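PDB 3EJA: protein GH61E from Thielavia terrestris, which is a family AA9 (formerly GH61) lytic polysaccharide monooxygenase that, with a bound copper, very probably cleaves polysaccharide chains by oxidising their (1-4)-glycosidic bonds. Local coordinates for residues K97-H102 with A120-P125; R6-A11 with T57-A62. All coordinates share one frame; numbering follows the deposited sequence. Where two conformers were deposited one is given.

Contact 1. Residues K97-H102 with A120-P125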
ATOM      1  N   LYS A  97      -4.109   7.001  -4.381  1.00 10.68           N
ATOM      2  CA  LYS A  97      -3.251   5.957  -4.955  1.00 11.07           C
ATOM      3  C   LYS A  97      -2.147   6.573  -5.811  1.00 11.34           C
ATOM      4  O   LYS A  97      -2.432   7.405  -6.676  1.00 11.63           O
ATOM      5  CB  LYS A  97      -4.092   4.999  -5.806  1.00 10.61           C
ATOM      6  CG  LYS A  97      -3.300   3.856  -6.427  1.00 10.40           C
ATOM      7  CD  LYS A  97      -4.171   2.995  -7.343  1.00 11.51           C
ATOM      8  CE  LYS A  97      -4.978   1.958  -6.566  1.00 11.47           C
ATOM      9  NZ  LYS A  97      -6.075   1.414  -7.431  1.00 11.26           N
ATOM     10  N   VAL A  98      -0.900   6.155  -5.581  1.00 11.87           N
ATOM     11  CA  VAL A  98       0.240   6.660  -6.356  1.00 12.15           C
ATOM     12  C   VAL A  98       0.887   5.616  -7.272  1.00 12.73           C
ATOM     13  O   VAL A  98       1.687   5.973  -8.148  1.00 12.72           O
ATOM     14  CB  VAL A  98       1.331   7.337  -5.452  1.00 12.45           C
ATOM     15  CG1 VAL A  98       0.744   8.532  -4.716  1.00 12.02           C
ATOM     16  CG2 VAL A  98       1.964   6.342  -4.480  1.00 11.86           C
ATOM     17  N   TYR A  99       0.545   4.341  -7.071  1.00 12.70           N
ATOM     18  CA  TYR A  99       1.114   3.243  -7.851  1.00 13.28           C
ATOM     19  C   TYR A  99       0.200   2.025  -7.808  1.00 13.23           C
ATOM     20  O   TYR A  99      -0.393   1.730  -6.768  1.00 12.61           O
ATOM     21  CB  TYR A  99       2.519   2.867  -7.328  1.00 13.05           C
ATOM     22  CG  TYR A  99       3.130   1.676  -8.032  1.00 13.59           C
ATOM     23  CD1 TYR A  99       2.832   0.369  -7.623  1.00 11.89           C
ATOM     24  CD2 TYR A  99       3.993   1.853  -9.123  1.00 13.28           C
ATOM     25  CE1 TYR A  99       3.375  -0.729  -8.271  1.00 13.71           C
ATOM     26  CE2 TYR A  99       4.536   0.754  -9.787  1.00 14.57           C
ATOM     27  CZ  TYR A  99       4.223  -0.530  -9.356  1.00 14.47           C
ATOM     28  OH  TYR A  99       4.763  -1.619  -9.996  1.00 15.12           O
ATOM     29  N   GLU A 100       0.101   1.327  -8.940  1.00 12.97           N
ATOM     30  CA  GLU A 100      -0.496  -0.008  -8.985  1.00 13.75           C
ATOM     31  C   GLU A 100       0.165  -0.784 -10.117  1.00 13.74           C
ATOM     32  O   GLU A 100       0.603  -0.199 -11.106  1.00 13.90           O
ATOM     33  CB  GLU A 100      -2.020   0.076  -9.202  1.00 13.36           C
ATOM     34  CG  GLU A 100      -2.418   0.534 -10.606  1.00 13.72           C
ATOM     35  CD  GLU A 100      -3.913   0.714 -10.796  1.00 15.28           C
ATOM     36  OE1 GLU A 100      -4.677   0.590  -9.818  1.00 16.83           O
ATOM     37  OE2 GLU A 100      -4.323   0.996 -11.936  1.00 18.40           O
ATOM     38  N   ASP A 101       0.260  -2.088  -9.991  1.00 14.57           N
ATOM     39  CA  ASP A 101       0.739  -2.844 -11.132  1.00 15.74           C
ATOM     40  C   ASP A 101      -0.410  -3.653 -11.738  1.00 16.04           C
ATOM     41  O   ASP A 101      -1.500  -3.734 -11.164  1.00 16.23           O
ATOM     42  CB  ASP A 101       1.956  -3.700 -10.760  1.00 15.56           C
ATOM     43  CG  ASP A 101       1.677  -4.644  -9.625  1.00 15.92           C
ATOM     44  OD1 ASP A 101       0.491  -4.821  -9.272  1.00 17.79           O
ATOM     45  OD2 ASP A 101       2.641  -5.220  -9.091  1.00 15.23           O
ATOM     46  N   HIS A 102      -0.161  -4.229 -12.906  1.00 16.59           N
ATOM     47  CA  HIS A 102      -1.172  -4.993 -13.625  1.00 17.05           C
ATOM     48  C   HIS A 102      -0.548  -6.304 -14.060  1.00 16.99           C
ATOM     49  O   HIS A 102       0.644  -6.335 -14.376  1.00 17.44           O
ATOM     50  CB  HIS A 102      -1.666  -4.212 -14.849  1.00 17.67           C
ATOM     51  CG  HIS A 102      -2.168  -2.841 -14.523  1.00 18.93           C
ATOM     52  ND1 HIS A 102      -1.576  -1.695 -15.008  1.00 22.69           N
ATOM     53  CD2 HIS A 102      -3.193  -2.432 -13.741  1.00 20.17           C
ATOM     54  CE1 HIS A 102      -2.222  -0.639 -14.548  1.00 20.74           C
ATOM     55  NE2 HIS A 102      -3.208  -1.058 -13.776  1.00 21.20           N
ATOM     56  N   ALA A 120      10.016   0.130  -6.425  1.00 15.54           N
ATOM     57  CA  ALA A 120      10.167   1.552  -6.739  1.00 16.19           C
ATOM     58  C   ALA A 120       8.839   2.311  -6.655  1.00 16.38           C
ATOM     59  O   ALA A 120       7.908   2.047  -7.426  1.00 16.70           O
ATOM     60  CB  ALA A 120      10.804   1.716  -8.128  1.00 16.12           C
ATOM     61  N   VAL A 121       8.755   3.243  -5.703  1.00 16.74           N
ATOM     62  CA  VAL A 121       7.535   4.038  -5.504  1.00 17.33           C
ATOM     63  C   VAL A 121       7.770   5.469  -5.955  1.00 18.14           C
ATOM     64  O   VAL A 121       8.535   6.202  -5.317  1.00 17.63           O
ATOM     65  CB  VAL A 121       7.045   4.060  -4.032  1.00 17.28           C
ATOM     66  CG1 VAL A 121       5.656   4.697  -3.943  1.00 16.55           C
ATOM     67  CG2 VAL A 121       7.030   2.659  -3.440  1.00 17.02           C
ATOM     68  N   PRO A 122       7.083   5.877  -7.036  1.00 18.83           N
ATOM     69  CA  PRO A 122       7.215   7.244  -7.532  1.00 19.47           C
ATOM     70  C   PRO A 122       6.463   8.225  -6.629  1.00 19.38           C
ATOM     71  O   PRO A 122       5.250   8.099  -6.438  1.00 19.92           O
ATOM     72  CB  PRO A 122       6.568   7.174  -8.922  1.00 19.69           C
ATOM     73  CG  PRO A 122       5.506   6.087  -8.779  1.00 20.01           C
ATOM     74  CD  PRO A 122       6.107   5.083  -7.818  1.00 19.51           C
ATOM     75  N   ILE A 123       7.185   9.171  -6.045  1.00 19.24           N
ATOM     76  CA  ILE A 123       6.536  10.248  -5.307  1.00 19.16           C
ATOM     77  C   ILE A 123       6.165  11.318  -6.328  1.00 19.58           C
ATOM     78  O   ILE A 123       7.060  11.881  -6.970  1.00 19.25           O
ATOM     79  CB  ILE A 123       7.444  10.832  -4.187  1.00 18.91           C
ATOM     80  CG1 ILE A 123       8.022   9.719  -3.300  1.00 18.62           C
ATOM     81  CG2 ILE A 123       6.690  11.879  -3.368  1.00 18.84           C
ATOM     82  CD1 ILE A 123       6.981   8.868  -2.529  1.00 18.19           C
ATOM     83  N   PRO A 124       4.850  11.591  -6.495  1.00 19.84           N
ATOM     84  CA  PRO A 124       4.428  12.546  -7.526  1.00 20.12           C
ATOM     85  C   PRO A 124       5.095  13.909  -7.320  1.00 20.55           C
ATOM     86  O   PRO A 124       5.225  14.358  -6.181  1.00 20.30           O
ATOM     87  CB  PRO A 124       2.908  12.634  -7.332  1.00 20.13           C
ATOM     88  CG  PRO A 124       2.533  11.361  -6.665  1.00 19.59           C
ATOM     89  CD  PRO A 124       3.694  11.039  -5.759  1.00 19.80           C
ATOM     90  N   PRO A 125       5.562  14.542  -8.416  1.00 21.12           N
ATOM     91  CA  PRO A 125       6.249  15.832  -8.315  1.00 21.44           C
ATOM     92  C   PRO A 125       5.339  17.013  -7.925  1.00 21.77           C
ATOM     93  O   PRO A 125       5.812  17.988  -7.329  1.00 21.91           O
ATOM     94  CB  PRO A 125       6.826  16.030  -9.724  1.00 21.59           C
ATOM     95  CG  PRO A 125       5.936  15.251 -10.615  1.00 21.49           C
ATOM     96  CD  PRO A 125       5.503  14.056  -9.808  1.00 21.15           C
TER
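V98 turns CG1 anti to its own carbonyl carbon (chi1 -61°), and this aims the two methyls at different partners on 120-125. CG1 reaches the ring of P124, with V98 CG1 to P124 CG at 3.9 Å. CG2 instead meets the V121 side chain, V98 CG2 to V121 CG1 at 4.1 Å. Y99 holds its ring anti to the backbone N (chi1 176°). That brings the CD2 side of the ring to P122, with Y99 CD2 4.1 Å from P122 CD. The P122 ring also lies near the backbone here, its CG 3.9 Å from V98 O. The side chains of V98 and V121, V98 and P124, and Y99 and P122 cross at about a right angle. The contact is apolar packing and small, burying 221 Å² in all. V98 and V121 are buried, while P122 is exposed and Y99 partly so.

Within 97-102, E100 pairs with K97 and H102. K97 NZ makes a salt bridge to E100 OE1 at 2.9 Å, and it also bonds the carbonyls of P201 and P203. H102 NE2 gives a hydrogen bond to E100 OE2 at 3.0 Å, approaching from above the carboxylate plane. E100 thus holds K97 and H102 of its own segment, one by each carboxylate oxygen.

The axes of strands 97-100 and 120-122 come within 6.8 Å, at 144° between their N-to-C directions. They belong to different sheets. V98 and Y99 both bond F74 of strand 72-78 and form a classic beta bulge. The contact closes one margin of the AA9 beta sandwich, where an outermost strand of each sheet meets the other.

Contact 2. Residues R6-A11 with T57-A62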
ATOM      1  N   ARG A   6      10.710  -2.090   5.692  1.00 13.44           N
ATOM      2  CA  ARG A   6      11.741  -1.063   5.489  1.00 14.29           C
ATOM      3  C   ARG A   6      11.527  -0.191   4.261  1.00 13.91           C
ATOM      4  O   ARG A   6      10.987  -0.645   3.241  1.00 13.66           O
ATOM      5  CB  ARG A   6      13.123  -1.722   5.319  1.00 13.55           C
ATOM      6  CG  ARG A   6      13.654  -2.499   6.501  1.00 15.83           C
ATOM      7  CD  ARG A   6      14.975  -3.211   6.172  1.00 15.55           C
ATOM      8  NE  ARG A   6      14.781  -4.409   5.357  1.00 20.15           N
ATOM      9  CZ  ARG A   6      15.285  -4.598   4.139  1.00 21.18           C
ATOM     10  NH1 ARG A   6      16.044  -3.673   3.561  1.00 21.75           N
ATOM     11  NH2 ARG A   6      15.029  -5.729   3.490  1.00 22.91           N
ATOM     12  N   VAL A   7      12.002   1.047   4.352  1.00 13.81           N
ATOM     13  CA  VAL A   7      12.085   1.943   3.198  1.00 14.23           C
ATOM     14  C   VAL A   7      13.530   2.403   3.011  1.00 14.88           C
ATOM     15  O   VAL A   7      14.273   2.543   3.996  1.00 14.37           O
ATOM     16  CB  VAL A   7      11.128   3.165   3.301  1.00 14.16           C
ATOM     17  CG1 VAL A   7       9.693   2.746   2.976  1.00 13.62           C
ATOM     18  CG2 VAL A   7      11.220   3.838   4.679  1.00 13.85           C
ATOM     19  N   ASN A   8      13.912   2.621   1.754  1.00 15.34           N
ATOM     20  CA  ASN A   8      15.290   2.987   1.386  1.00 16.15           C
ATOM     21  C   ASN A   8      16.360   2.191   2.148  1.00 16.66           C
ATOM     22  O   ASN A   8      16.352   0.955   2.124  1.00 16.63           O
ATOM     23  CB  ASN A   8      15.510   4.504   1.509  1.00 15.74           C
ATOM     24  CG  ASN A   8      14.775   5.284   0.435  1.00 15.42           C
ATOM     25  OD1 ASN A   8      13.953   4.727  -0.290  1.00 15.69           O
ATOM     26  ND2 ASN A   8      15.063   6.573   0.330  1.00 14.22           N
ATOM     27  N   ASP A   9      17.257   2.895   2.841  1.00 17.20           N
ATOM     28  CA  ASP A   9      18.380   2.257   3.551  1.00 17.58           C
ATOM     29  C   ASP A   9      18.112   2.050   5.054  1.00 17.56           C
ATOM     30  O   ASP A   9      19.024   1.702   5.823  1.00 17.33           O
ATOM     31  CB  ASP A   9      19.638   3.116   3.386  0.50 17.71           C
ATOM     32  CG  ASP A   9      19.485   4.507   4.000  0.50 18.13           C
ATOM     33  OD1 ASP A   9      18.357   5.063   3.996  0.50 18.01           O
ATOM     34  OD2 ASP A   9      20.500   5.047   4.484  0.50 19.16           O
ATOM     35  N   GLY A  10      16.867   2.260   5.472  1.00 16.92           N
ATOM     36  CA  GLY A  10      16.499   2.155   6.880  1.00 16.43           C
ATOM     37  C   GLY A  10      16.382   0.724   7.376  1.00 16.29           C
ATOM     38  O   GLY A  10      16.298  -0.217   6.584  1.00 16.27           O
ATOM     39  N   ALA A  11      16.374   0.566   8.698  1.00 15.95           N
ATOM     40  CA  ALA A  11      16.234  -0.748   9.333  1.00 15.63           C
ATOM     41  C   ALA A  11      14.766  -1.139   9.473  1.00 15.28           C
ATOM     42  O   ALA A  11      13.871  -0.331   9.221  1.00 14.91           O
ATOM     43  CB  ALA A  11      16.908  -0.762  10.710  1.00 15.82           C
ATOM     44  N   THR A  57      12.100   8.809  -6.020  1.00 20.59           N
ATOM     45  CA  THR A  57      11.631   7.443  -5.838  1.00 19.85           C
ATOM     46  C   THR A  57      11.962   6.961  -4.431  1.00 18.81           C
ATOM     47  O   THR A  57      13.089   7.108  -3.969  1.00 18.85           O
ATOM     48  CB  THR A  57      12.270   6.499  -6.883  1.00 20.11           C
ATOM     49  OG1 THR A  57      11.878   6.911  -8.197  1.00 20.73           O
ATOM     50  CG2 THR A  57      11.841   5.054  -6.659  1.00 20.28           C
ATOM     51  N   VAL A  58      10.968   6.408  -3.742  1.00 17.38           N
ATOM     52  CA  VAL A  58      11.210   5.742  -2.470  1.00 16.46           C
ATOM     53  C   VAL A  58      11.220   4.232  -2.720  1.00 16.03           C
ATOM     54  O   VAL A  58      10.357   3.711  -3.424  1.00 15.77           O
ATOM     55  CB  VAL A  58      10.144   6.122  -1.403  1.00 16.28           C
ATOM     56  CG1 VAL A  58      10.228   5.193  -0.192  1.00 15.48           C
ATOM     57  CG2 VAL A  58      10.303   7.586  -0.977  1.00 16.18           C
ATOM     58  N   THR A  59      12.211   3.540  -2.163  1.00 15.18           N
ATOM     59  CA  THR A  59      12.259   2.084  -2.260  1.00 14.71           C
ATOM     60  C   THR A  59      11.533   1.481  -1.065  1.00 14.14           C
ATOM     61  O   THR A  59      11.900   1.740   0.088  1.00 13.99           O
ATOM     62  CB  THR A  59      13.722   1.571  -2.339  1.00 14.55           C
ATOM     63  OG1 THR A  59      14.324   2.064  -3.544  1.00 14.82           O
ATOM     64  CG2 THR A  59      13.767   0.050  -2.344  1.00 15.33           C
ATOM     65  N   TYR A  60      10.485   0.702  -1.335  1.00 13.51           N
ATOM     66  CA  TYR A  60       9.793  -0.025  -0.273  1.00 13.14           C
ATOM     67  C   TYR A  60      10.192  -1.490  -0.368  1.00 13.37           C
ATOM     68  O   TYR A  60      10.136  -2.093  -1.452  1.00 13.09           O
ATOM     69  CB  TYR A  60       8.269   0.141  -0.379  1.00 12.72           C
ATOM     70  CG  TYR A  60       7.551   0.406   0.950  1.00 12.46           C
ATOM     71  CD1 TYR A  60       7.684  -0.462   2.032  1.00 10.89           C
ATOM     72  CD2 TYR A  60       6.723   1.524   1.101  1.00 12.01           C
ATOM     73  CE1 TYR A  60       7.019  -0.223   3.245  1.00 11.50           C
ATOM     74  CE2 TYR A  60       6.054   1.782   2.314  1.00 11.93           C
ATOM     75  CZ  TYR A  60       6.198   0.897   3.371  1.00 11.79           C
ATOM     76  OH  TYR A  60       5.532   1.140   4.551  1.00 12.31           O
ATOM     77  N   TRP A  61      10.619  -2.051   0.759  1.00 13.71           N
ATOM     78  CA  TRP A  61      11.141  -3.417   0.793  1.00 14.26           C
ATOM     79  C   TRP A  61      10.111  -4.379   1.358  1.00 14.43           C
ATOM     80  O   TRP A  61       9.461  -4.077   2.359  1.00 14.12           O
ATOM     81  CB  TRP A  61      12.423  -3.498   1.633  1.00 15.07           C
ATOM     82  CG  TRP A  61      13.592  -2.771   1.047  1.00 15.86           C
ATOM     83  CD1 TRP A  61      13.956  -1.474   1.283  1.00 16.82           C
ATOM     84  CD2 TRP A  61      14.563  -3.301   0.128  1.00 16.58           C
ATOM     85  NE1 TRP A  61      15.092  -1.162   0.572  1.00 16.71           N
ATOM     86  CE2 TRP A  61      15.486  -2.263  -0.145  1.00 16.74           C
ATOM     87  CE3 TRP A  61      14.746  -4.554  -0.482  1.00 17.03           C
ATOM     88  CZ2 TRP A  61      16.575  -2.432  -1.019  1.00 17.06           C
ATOM     89  CZ3 TRP A  61      15.835  -4.724  -1.348  1.00 16.81           C
ATOM     90  CH2 TRP A  61      16.727  -3.665  -1.610  1.00 16.76           C
ATOM     91  N   ALA A  62       9.968  -5.530   0.704  1.00 14.45           N
ATOM     92  CA  ALA A  62       9.195  -6.643   1.249  1.00 14.88           C
ATOM     93  C   ALA A  62      10.155  -7.726   1.734  1.00 15.44           C
ATOM     94  O   ALA A  62      11.257  -7.878   1.186  1.00 15.63           O
ATOM     95  CB  ALA A  62       8.240  -7.195   0.195  1.00 14.83           C
TER
HETATM   96  O   HOH W   1      13.904   8.423  -1.758  1.00 14.92           O
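R6 and W61 stack where the strand ending at V7 pairs with strand 57-62, an antiparallel edge of the AA9 beta sandwich. The guanidinium lies over one face of the indole in a cation-pi contact, its plane turned 27° from the ring. R6 NH1 comes closest, 3.6 Å from W61 CG. The arginine chain bends at chi3 (-76°), which folds its end back over the indole. The opposite face of the indole carries T59 CG2. At the ring edge, W61 NE1 donates to N8 O at 2.9 Å, on a lone pair of the carbonyl; the bond is bent, and N8 O sits tilted from the plane of the indole. Without the indole, as with an alanine here, the R6 guanidinium would probably lose its stacking surface and N8 O its N-H partner.

On the other side of the sheet, V7 CG1 sits over the centre of the Y60 ring, a CH-pi contact of 3.6 Å to the centroid. It also packs against V58 CG1. The Y60 hydroxyl bonds S155 on strand 151-162 of the second sheet, and Y60 also touches L134 and A136. V7, V58 and Y60 therefore face the sandwich interior.

Backbone bonds set the register. W61 N donates to R6 O, and N8 N donates to T59 O. Past V7 the chain leaves in a type II' beta turn from V7 to G10, closed by G10 N bonding V7 O. The N8 side chain carries the pairing further. Its CG is anti to the carbonyl carbon (chi1 -71°), and OD1 accepts from T59 N at 2.8 Å. Its ND2 donates to a water that in turn gives a hydrogen bond of 2.7 Å to T57 O.

Contacts 1 and 2 share the three-stranded sheet, in which 57-63 lies between 3-7 and 118-122. Contact 2 pairs two strands within this sheet. Contact 1 joins it to the edge of the five-stranded sheet. Their chemistry follows from this: contact 2 combines hydrogen bonds, a cation-pi stack and a CH-pi contact, whereas contact 1 is apolar packing between sheets. Contact 2 also buries nearly twice the area. Both are partly buried, with valines on the inner side and more open residues such as P122 and N8 outside. They meet directly: V121 N probably bonds V58 O, and I123 packs on V58.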